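2-oxoadipate dioxygenase/decarboxylase (Pseudomonas putida, PDB 6W1G) catalyses the iron(II)-dependent decarboxylation and hydroxylation of 2-oxoadipate by dioxygen, yielding (R)-2-hydroxyglutarate and carbon dioxide in D-lysine breakdown. Local coordinates at residues T189-Y203 with D215-L227. Numbering follows the deposited sequence.
Sequences TFRWHQDATVTAEQY and DVVAFKGPHINHL. With NI (nickel (II) ion), chain B.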
ATOM      1  N   THR A 189      -4.055 -19.369  -0.037  1.00 13.77           N
ATOM      2  CA  THR A 189      -4.939 -18.628   0.851  1.00 14.08           C
ATOM      3  C   THR A 189      -5.711 -17.568   0.104  1.00 13.18           C
ATOM      4  O   THR A 189      -6.823 -17.228   0.514  1.00 15.38           O
ATOM      5  CB  THR A 189      -4.127 -18.026   1.984  1.00 14.23           C
ATOM      6  OG1 THR A 189      -3.537 -19.089   2.710  1.00 22.09           O
ATOM      7  CG2 THR A 189      -4.952 -17.284   2.966  1.00 15.23           C
ATOM      8  N   PHE A 190      -5.126 -17.034  -0.977  1.00 12.88           N
ATOM      9  CA  PHE A 190      -5.611 -15.826  -1.637  1.00 12.87           C
ATOM     10  C   PHE A 190      -6.228 -16.075  -2.999  1.00 12.75           C
ATOM     11  O   PHE A 190      -6.634 -15.122  -3.679  1.00 13.02           O
ATOM     12  CB  PHE A 190      -4.448 -14.844  -1.755  1.00 12.49           C
ATOM     13  CG  PHE A 190      -3.757 -14.621  -0.430  1.00 12.07           C
ATOM     14  CD1 PHE A 190      -4.428 -14.010   0.617  1.00 13.69           C
ATOM     15  CD2 PHE A 190      -2.509 -15.138  -0.192  1.00 12.33           C
ATOM     16  CE1 PHE A 190      -3.849 -13.856   1.824  1.00 15.87           C
ATOM     17  CE2 PHE A 190      -1.902 -14.968   1.050  1.00 12.58           C
ATOM     18  CZ  PHE A 190      -2.582 -14.327   2.061  1.00 13.77           C
ATOM     19  N   ARG A 191      -6.385 -17.325  -3.383  1.00 14.04           N
ATOM     20  CA  ARG A 191      -6.976 -17.635  -4.669  1.00 15.87           C
ATOM     21  C   ARG A 191      -8.483 -17.413  -4.654  1.00 15.03           C
ATOM     22  O   ARG A 191      -9.149 -17.600  -3.627  1.00 16.82           O
ATOM     23  CB  ARG A 191      -6.731 -19.099  -4.979  1.00 19.09           C
ATOM     24  CG  ARG A 191      -5.374 -19.422  -5.402  1.00 25.02           C
ATOM     25  CD  ARG A 191      -5.261 -20.888  -5.834  1.00 25.83           C
ATOM     26  NE  ARG A 191      -3.850 -21.198  -5.986  1.00 24.63           N
ATOM     27  CZ  ARG A 191      -3.155 -20.932  -7.077  1.00 26.40           C
ATOM     28  NH1 ARG A 191      -3.754 -20.374  -8.111  1.00 25.95           N
ATOM     29  NH2 ARG A 191      -1.870 -21.224  -7.138  1.00 26.20           N
ATOM     30  N   TRP A 192      -9.033 -17.106  -5.828  1.00 14.60           N
ATOM     31  CA  TRP A 192     -10.474 -16.988  -5.953  1.00 15.23           C
ATOM     32  C   TRP A 192     -11.116 -18.371  -5.973  1.00 17.66           C
ATOM     33  O   TRP A 192     -10.647 -19.268  -6.672  1.00 19.41           O
ATOM     34  CB  TRP A 192     -10.799 -16.290  -7.282  1.00 17.00           C
ATOM     35  CG  TRP A 192     -12.271 -16.063  -7.462  1.00 18.65           C
ATOM     36  CD1 TRP A 192     -13.160 -16.871  -8.114  1.00 22.92           C
ATOM     37  CD2 TRP A 192     -13.028 -14.955  -6.950  1.00 21.11           C
ATOM     38  NE1 TRP A 192     -14.424 -16.333  -8.043  1.00 24.36           N
ATOM     39  CE2 TRP A 192     -14.365 -15.155  -7.339  1.00 23.58           C
ATOM     40  CE3 TRP A 192     -12.702 -13.818  -6.209  1.00 22.70           C
ATOM     41  CZ2 TRP A 192     -15.377 -14.267  -7.000  1.00 24.67           C
ATOM     42  CZ3 TRP A 192     -13.720 -12.914  -5.886  1.00 24.74           C
ATOM     43  CH2 TRP A 192     -15.034 -13.153  -6.277  1.00 25.79           C
ATOM     44  N   HIS A 193     -12.224 -18.534  -5.237  1.00 19.15           N
ATOM     45  CA  HIS A 193     -13.031 -19.758  -5.263  1.00 23.36           C
ATOM     46  C   HIS A 193     -14.483 -19.381  -5.506  1.00 24.72           C
ATOM     47  O   HIS A 193     -15.068 -18.637  -4.720  1.00 26.06           O
ATOM     48  CB  HIS A 193     -12.910 -20.514  -3.936  1.00 27.15           C
ATOM     49  CG  HIS A 193     -11.513 -20.918  -3.597  1.00 32.67           C
ATOM     50  ND1 HIS A 193     -10.748 -20.251  -2.662  1.00 35.22           N
ATOM     51  CD2 HIS A 193     -10.723 -21.895  -4.103  1.00 38.61           C
ATOM     52  CE1 HIS A 193      -9.551 -20.807  -2.599  1.00 37.21           C
ATOM     53  NE2 HIS A 193      -9.507 -21.802  -3.465  1.00 37.48           N
ATOM     54  N   GLN A 194     -15.080 -19.902  -6.589  1.00 25.66           N
ATOM     55  CA  GLN A 194     -16.448 -19.494  -6.938  1.00 27.82           C
ATOM     56  C   GLN A 194     -17.510 -20.140  -6.054  1.00 27.84           C
ATOM     57  O   GLN A 194     -18.611 -19.590  -5.938  1.00 29.01           O
ATOM     58  CB  GLN A 194     -16.752 -19.728  -8.416  1.00 33.05           C
ATOM     59  CG  GLN A 194     -16.845 -21.143  -8.836  1.00 37.73           C
ATOM     60  CD  GLN A 194     -17.457 -21.265 -10.221  1.00 42.47           C
ATOM     61  OE1 GLN A 194     -17.105 -20.525 -11.142  1.00 44.39           O
ATOM     62  NE2 GLN A 194     -18.403 -22.180 -10.365  1.00 44.44           N
ATOM     63  N   ASP A 195     -17.208 -21.263  -5.410  1.00 27.63           N
ATOM     64  CA  ASP A 195     -18.210 -21.970  -4.616  1.00 30.95           C
ATOM     65  C   ASP A 195     -18.331 -21.309  -3.244  1.00 27.46           C
ATOM     66  O   ASP A 195     -17.421 -21.398  -2.414  1.00 29.72           O
ATOM     67  CB  ASP A 195     -17.851 -23.451  -4.501  1.00 35.36           C
ATOM     68  CG  ASP A 195     -18.292 -24.270  -5.717  1.00 41.16           C
ATOM     69  OD1 ASP A 195     -17.974 -23.894  -6.868  1.00 43.63           O
ATOM     70  OD2 ASP A 195     -18.945 -25.315  -5.512  1.00 45.84           O
ATOM     71  N   ALA A 196     -19.453 -20.638  -3.009  1.00 26.37           N
ATOM     72  CA  ALA A 196     -19.711 -20.027  -1.715  1.00 26.98           C
ATOM     73  C   ALA A 196     -19.906 -21.088  -0.631  1.00 29.64           C
ATOM     74  O   ALA A 196     -20.221 -22.252  -0.890  1.00 31.91           O
ATOM     75  CB  ALA A 196     -20.990 -19.198  -1.761  1.00 28.80           C
ATOM     76  N   THR A 197     -19.737 -20.644   0.608  1.00 31.03           N
ATOM     77  CA  THR A 197     -19.903 -21.476   1.782  1.00 33.24           C
ATOM     78  C   THR A 197     -21.298 -21.362   2.380  1.00 34.74           C
ATOM     79  O   THR A 197     -21.555 -21.957   3.434  1.00 37.75           O
ATOM     80  CB  THR A 197     -18.874 -21.039   2.832  1.00 37.10           C
ATOM     81  OG1 THR A 197     -19.230 -19.746   3.338  1.00 41.46           O
ATOM     82  CG2 THR A 197     -17.497 -20.932   2.205  1.00 38.94           C
ATOM     83  N   VAL A 198     -22.204 -20.642   1.727  1.00 34.29           N
ATOM     84  CA  VAL A 198     -23.515 -20.321   2.263  1.00 36.82           C
ATOM     85  C   VAL A 198     -24.550 -20.601   1.186  1.00 35.98           C
ATOM     86  O   VAL A 198     -24.232 -20.762   0.007  1.00 35.60           O
ATOM     87  CB  VAL A 198     -23.593 -18.847   2.720  1.00 38.97           C
ATOM     88  CG1 VAL A 198     -22.663 -18.630   3.891  1.00 40.33           C
ATOM     89  CG2 VAL A 198     -23.257 -17.902   1.558  1.00 40.63           C
ATOM     90  N   THR A 199     -25.806 -20.690   1.624  1.00 36.11           N
ATOM     91  CA  THR A 199     -26.914 -20.795   0.694  1.00 38.19           C
ATOM     92  C   THR A 199     -27.175 -19.435   0.059  1.00 39.15           C
ATOM     93  O   THR A 199     -26.735 -18.393   0.553  1.00 36.87           O
ATOM     94  CB  THR A 199     -28.180 -21.252   1.423  1.00 39.68           C
ATOM     95  OG1 THR A 199     -28.582 -20.234   2.350  1.00 38.93           O
ATOM     96  CG2 THR A 199     -27.935 -22.562   2.161  1.00 39.83           C
ATOM     97  N   ALA A 200     -27.916 -19.447  -1.047  1.00 42.94           N
ATOM     98  CA  ALA A 200     -28.295 -18.188  -1.684  1.00 44.64           C
ATOM     99  C   ALA A 200     -29.038 -17.292  -0.702  1.00 43.79           C
ATOM    100  O   ALA A 200     -28.828 -16.074  -0.672  1.00 44.16           O
ATOM    101  CB  ALA A 200     -29.171 -18.467  -2.905  1.00 45.62           C
ATOM    102  N   GLU A 201     -29.900 -17.891   0.126  1.00 43.80           N
ATOM    103  CA  GLU A 201     -30.646 -17.127   1.120  1.00 42.32           C
ATOM    104  C   GLU A 201     -29.698 -16.449   2.097  1.00 40.87           C
ATOM    105  O   GLU A 201     -29.766 -15.233   2.306  1.00 43.45           O
ATOM    106  CB  GLU A 201     -31.600 -18.069   1.865  1.00 46.92           C
ATOM    107  CG  GLU A 201     -32.473 -17.390   2.914  1.00 52.26           C
ATOM    108  CD  GLU A 201     -33.631 -16.626   2.297  1.00 58.01           C
ATOM    109  OE1 GLU A 201     -33.437 -16.051   1.206  1.00 61.06           O
ATOM    110  OE2 GLU A 201     -34.730 -16.601   2.894  1.00 58.42           O
ATOM    111  N   GLN A 202     -28.813 -17.228   2.707  1.00 38.62           N
ATOM    112  CA  GLN A 202     -27.815 -16.671   3.618  1.00 37.43           C
ATOM    113  C   GLN A 202     -26.967 -15.602   2.934  1.00 38.90           C
ATOM    114  O   GLN A 202     -26.731 -14.529   3.503  1.00 40.14           O
ATOM    115  CB  GLN A 202     -26.938 -17.804   4.156  1.00 37.63           C
ATOM    116  CG  GLN A 202     -27.691 -18.789   5.046  1.00 37.05           C
ATOM    117  CD  GLN A 202     -26.878 -20.021   5.400  1.00 39.17           C
ATOM    118  OE1 GLN A 202     -26.020 -20.456   4.634  1.00 41.95           O
ATOM    119  NE2 GLN A 202     -27.136 -20.581   6.574  1.00 41.04           N
ATOM    120  N   TYR A 203     -26.500 -15.878   1.712  1.00 38.34           N
ATOM    121  CA  TYR A 203     -25.730 -14.875   0.983  1.00 38.68           C
ATOM    122  C   TYR A 203     -26.513 -13.584   0.836  1.00 39.51           C
ATOM    123  O   TYR A 203     -25.958 -12.490   0.957  1.00 40.90           O
ATOM    124  CB  TYR A 203     -25.357 -15.407  -0.399  1.00 38.69           C
ATOM    125  CG  TYR A 203     -24.520 -14.449  -1.217  1.00 38.34           C
ATOM    126  CD1 TYR A 203     -23.134 -14.482  -1.149  1.00 37.23           C
ATOM    127  CD2 TYR A 203     -25.112 -13.519  -2.065  1.00 39.32           C
ATOM    128  CE1 TYR A 203     -22.354 -13.608  -1.900  1.00 37.59           C
ATOM    129  CE2 TYR A 203     -24.339 -12.638  -2.821  1.00 38.63           C
ATOM    130  CZ  TYR A 203     -22.960 -12.690  -2.732  1.00 38.67           C
ATOM    131  OH  TYR A 203     -22.188 -11.828  -3.477  1.00 38.65           O
ATOM    132  N   ASP A 215     -18.737 -10.569   1.111  1.00 20.61           N
ATOM    133  CA  ASP A 215     -17.451 -10.846   0.492  1.00 20.32           C
ATOM    134  C   ASP A 215     -16.538 -11.651   1.421  1.00 19.34           C
ATOM    135  O   ASP A 215     -15.778 -12.505   0.951  1.00 21.88           O
ATOM    136  CB  ASP A 215     -16.785  -9.542   0.038  1.00 21.88           C
ATOM    137  CG  ASP A 215     -15.469  -9.777  -0.677  1.00 23.09           C
ATOM    138  OD1 ASP A 215     -15.492 -10.339  -1.793  1.00 25.59           O
ATOM    139  OD2 ASP A 215     -14.416  -9.419  -0.116  1.00 24.71           O
ATOM    140  N   VAL A 216     -16.600 -11.384   2.728  1.00 17.70           N
ATOM    141  CA  VAL A 216     -15.780 -12.099   3.704  1.00 17.72           C
ATOM    142  C   VAL A 216     -16.420 -13.428   4.085  1.00 17.77           C
ATOM    143  O   VAL A 216     -15.803 -14.492   4.021  1.00 21.69           O
ATOM    144  CB  VAL A 216     -15.543 -11.210   4.943  1.00 17.34           C
ATOM    145  CG1 VAL A 216     -14.817 -11.986   6.045  1.00 19.92           C
ATOM    146  CG2 VAL A 216     -14.733  -9.977   4.553  1.00 19.23           C
ATOM    147  N   VAL A 217     -17.680 -13.394   4.497  1.00 19.53           N
ATOM    148  CA  VAL A 217     -18.265 -14.569   5.117  1.00 19.58           C
ATOM    149  C   VAL A 217     -18.619 -15.633   4.088  1.00 20.96           C
ATOM    150  O   VAL A 217     -18.536 -16.837   4.370  1.00 22.89           O
ATOM    151  CB  VAL A 217     -19.514 -14.156   5.922  1.00 22.41           C
ATOM    152  CG1 VAL A 217     -20.204 -15.368   6.480  1.00 23.73           C
ATOM    153  CG2 VAL A 217     -19.144 -13.207   7.031  1.00 23.36           C
ATOM    154  N   ALA A 218     -19.029 -15.225   2.895  1.00 21.79           N
ATOM    155  CA  ALA A 218     -19.589 -16.182   1.954  1.00 23.68           C
ATOM    156  C   ALA A 218     -18.552 -17.017   1.200  1.00 23.70           C
ATOM    157  O   ALA A 218     -18.930 -17.974   0.536  1.00 26.31           O
ATOM    158  CB  ALA A 218     -20.480 -15.493   0.915  1.00 26.15           C
ATOM    159  N   PHE A 219     -17.274 -16.675   1.271  1.00 25.92           N
ATOM    160  CA  PHE A 219     -16.251 -17.333   0.470  1.00 25.80           C
ATOM    161  C   PHE A 219     -15.302 -18.122   1.357  1.00 24.91           C
ATOM    162  O   PHE A 219     -15.237 -17.929   2.583  1.00 25.66           O
ATOM    163  CB  PHE A 219     -15.491 -16.314  -0.389  1.00 27.30           C
ATOM    164  CG  PHE A 219     -16.369 -15.637  -1.411  1.00 28.43           C
ATOM    165  CD1 PHE A 219     -17.105 -14.524  -1.074  1.00 26.11           C
ATOM    166  CD2 PHE A 219     -16.496 -16.150  -2.691  1.00 29.20           C
ATOM    167  CE1 PHE A 219     -17.929 -13.915  -2.001  1.00 27.73           C
ATOM    168  CE2 PHE A 219     -17.331 -15.542  -3.615  1.00 29.84           C
ATOM    169  CZ  PHE A 219     -18.035 -14.431  -3.273  1.00 28.97           C
ATOM    170  N   LYS A 220     -14.566 -19.014   0.714  1.00 23.80           N
ATOM    171  CA  LYS A 220     -13.744 -19.954   1.449  1.00 25.31           C
ATOM    172  C   LYS A 220     -12.576 -19.273   2.145  1.00 23.86           C
ATOM    173  O   LYS A 220     -12.091 -19.785   3.167  1.00 25.17           O
ATOM    174  CB  LYS A 220     -13.218 -21.028   0.507  1.00 30.63           C
ATOM    175  CG  LYS A 220     -14.314 -21.886  -0.125  1.00 36.60           C
ATOM    176  CD  LYS A 220     -13.730 -23.077  -0.884  1.00 40.45           C
ATOM    177  CE  LYS A 220     -14.722 -23.669  -1.868  1.00 44.03           C
ATOM    178  NZ  LYS A 220     -14.065 -24.635  -2.802  1.00 46.56           N
ATOM    179  N   GLY A 221     -12.098 -18.154   1.602  1.00 19.12           N
ATOM    180  CA  GLY A 221     -10.945 -17.490   2.154  1.00 16.65           C
ATOM    181  C   GLY A 221     -10.795 -16.090   1.634  1.00 15.44           C
ATOM    182  O   GLY A 221     -11.650 -15.575   0.889  1.00 16.65           O
ATOM    183  N   PRO A 222      -9.696 -15.426   2.010  1.00 14.55           N
ATOM    184  CA  PRO A 222      -9.456 -14.008   1.659  1.00 16.16           C
ATOM    185  C   PRO A 222      -8.897 -13.807   0.261  1.00 16.91           C
ATOM    186  O   PRO A 222      -7.691 -13.575   0.058  1.00 16.80           O
ATOM    187  CB  PRO A 222      -8.459 -13.560   2.729  1.00 16.78           C
ATOM    188  CG  PRO A 222      -7.689 -14.771   3.040  1.00 15.75           C
ATOM    189  CD  PRO A 222      -8.717 -15.892   3.011  1.00 14.46           C
ATOM    190  N   HIS A 223      -9.757 -13.872  -0.720  1.00 14.81           N
ATOM    191  CA  HIS A 223      -9.332 -13.672  -2.096  1.00 14.46           C
ATOM    192  C   HIS A 223      -8.847 -12.239  -2.290  1.00 12.69           C
ATOM    193  O   HIS A 223      -9.131 -11.331  -1.499  1.00 14.93           O
ATOM    194  CB  HIS A 223     -10.456 -14.013  -3.070  1.00 14.87           C
ATOM    195  CG  HIS A 223     -11.763 -13.348  -2.780  1.00 16.17           C
ATOM    196  ND1 HIS A 223     -12.946 -14.056  -2.731  1.00 21.14           N
ATOM    197  CD2 HIS A 223     -12.085 -12.059  -2.519  1.00 18.34           C
ATOM    198  CE1 HIS A 223     -13.943 -13.230  -2.468  1.00 22.24           C
ATOM    199  NE2 HIS A 223     -13.446 -12.013  -2.324  1.00 18.80           N
ATOM    200  N   ILE A 224      -8.112 -12.024  -3.369  1.00 14.26           N
ATOM    201  CA  ILE A 224      -7.522 -10.705  -3.609  1.00 12.83           C
ATOM    202  C   ILE A 224      -8.651  -9.721  -3.889  1.00 14.26           C
ATOM    203  O   ILE A 224      -9.438  -9.888  -4.831  1.00 17.44           O
ATOM    204  CB  ILE A 224      -6.528 -10.770  -4.773  1.00 11.92           C
ATOM    205  CG1 ILE A 224      -5.359 -11.668  -4.374  1.00 13.05           C
ATOM    206  CG2 ILE A 224      -6.074  -9.387  -5.162  1.00 12.92           C
ATOM    207  CD1 ILE A 224      -4.421 -11.987  -5.502  1.00 15.08           C
ATOM    208  N   ASN A 225      -8.757  -8.685  -3.079  1.00 12.19           N
ATOM    209  CA  ASN A 225      -9.728  -7.631  -3.332  0.54 12.10           C
ATOM    210  C   ASN A 225      -9.260  -6.706  -4.438  1.00 12.77           C
ATOM    211  O   ASN A 225     -10.073  -6.228  -5.257  1.00 13.96           O
ATOM    212  CB  ASN A 225      -9.907  -6.805  -2.064  0.54 12.06           C
ATOM    213  CG  ASN A 225     -10.933  -5.731  -2.210  0.54 17.29           C
ATOM    214  OD1 ASN A 225     -10.585  -4.554  -2.204  0.54 23.07           O
ATOM    215  ND2 ASN A 225     -12.198  -6.099  -2.325  0.54 19.44           N
ATOM    216  N   HIS A 226      -7.968  -6.448  -4.474  1.00 12.21           N
ATOM    217  CA  HIS A 226      -7.329  -5.850  -5.645  1.00 13.19           C
ATOM    218  C   HIS A 226      -5.826  -6.051  -5.479  1.00 11.21           C
ATOM    219  O   HIS A 226      -5.310  -6.297  -4.383  1.00 10.73           O
ATOM    220  CB  HIS A 226      -7.709  -4.390  -5.866  1.00 14.81           C
ATOM    221  CG  HIS A 226      -7.443  -3.512  -4.701  1.00 13.80           C
ATOM    222  ND1 HIS A 226      -8.412  -3.178  -3.786  1.00 17.77           N
ATOM    223  CD2 HIS A 226      -6.316  -2.886  -4.275  1.00 15.19           C
ATOM    224  CE1 HIS A 226      -7.910  -2.375  -2.865  1.00 16.20           C
ATOM    225  NE2 HIS A 226      -6.632  -2.172  -3.140  1.00 13.90           N
ATOM    226  N   LEU A 227      -5.141  -5.947  -6.610  1.00 11.57           N
ATOM    227  CA  LEU A 227      -3.694  -5.903  -6.691  1.00 10.90           C
ATOM    228  C   LEU A 227      -3.348  -4.682  -7.528  1.00 11.58           C
ATOM    229  O   LEU A 227      -3.764  -4.611  -8.689  1.00 14.00           O
ATOM    230  CB  LEU A 227      -3.216  -7.160  -7.369  1.00 12.84           C
ATOM    231  CG  LEU A 227      -1.879  -7.653  -7.173  1.00 14.83           C
ATOM    232  CD1 LEU A 227      -1.213  -7.617  -5.939  1.00 15.36           C
ATOM    233  CD2 LEU A 227      -1.527  -8.829  -7.962  1.00 15.05           C
TER
HETATM  234 NI    NI B 500      -5.560  -0.551  -2.492  0.86 13.70          NI
HETATM  235  O   HOH W   1      -7.779 -13.908  -5.814  1.00 16.06           O
HETATM  236  O   HOH W   2     -13.194 -16.583  -3.413  1.00 23.49           O
HETATM  237  O   HOH W   3     -15.539 -19.467  -2.044  1.00 27.34           O
HETATM  238  O   HOH W   4     -11.931 -17.788  -1.396  1.00 27.38           O
HETATM  239  O   HOH W   5     -14.874 -23.189  -5.391  1.00 35.20           O
HETATM  240  O   HOH W   6     -16.665 -18.829   4.712  1.00 34.96           O
HETATM  241  O   HOH W   7      -5.807  -1.163  -0.441  1.00 17.90           O
HETATM  242  O   HOH W   8      -4.945   1.122  -1.499  1.00 21.27           O
HETATM  243  O   HOH W   9      -7.429   0.599  -1.871  1.00 23.51           O
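The carbonyl oxygen Phe-190 O is gripped from several directions: a water donates to it at 2.7 Å and accepts from Ile-224 N, which also reaches Phe-190 O directly in a weak bond of 3.4 Å, while the CA-H of His-223 adds a third approach. Beside it, CD1 of the Phe-190 ring brings its edge to Pro-222 O, 3.3 Å away, the buried carbonyl of the central residue of an inverse gamma turn, closed weakly from His-223 N to Gly-221 O, that a proline readily holds.

Beyond the turn, His-223 CG sits between backbone N and carbonyl carbon (chi1 51°), laying the imidazole in an offset stack on the six-membered ring of Trp-192, with Trp-192 CZ3 3.4 Å above the imidazole centre. His-223 suits this place because both nitrogens work in its plane: NE2 donates to Asp-215 OD1 at 2.7 Å, and ND1 meets a water that accepts from His-193 N. Asp-215 in turn forms a salt bridge with Arg-74, which binds 2-oxoadipate. A leucine in place of His-223 would probably leave Asp-215 OD1 without its donor, cost the water one link and lose the flat stack.

Phe-219 completes the aromatic cluster, one face under His-223 CE1, its ring oblique to Trp-192 at 48°. Farther along, Thr-197 N donates to Ala-218 O at 2.8 Å, nearly straight at 166°, and the small methyl of Ala-218 lets the edge of Tyr-203 come close, CD1 to CB 3.5 Å. At the other end, nickel occupies the iron(II) site of His-226, His-70 and Glu-294.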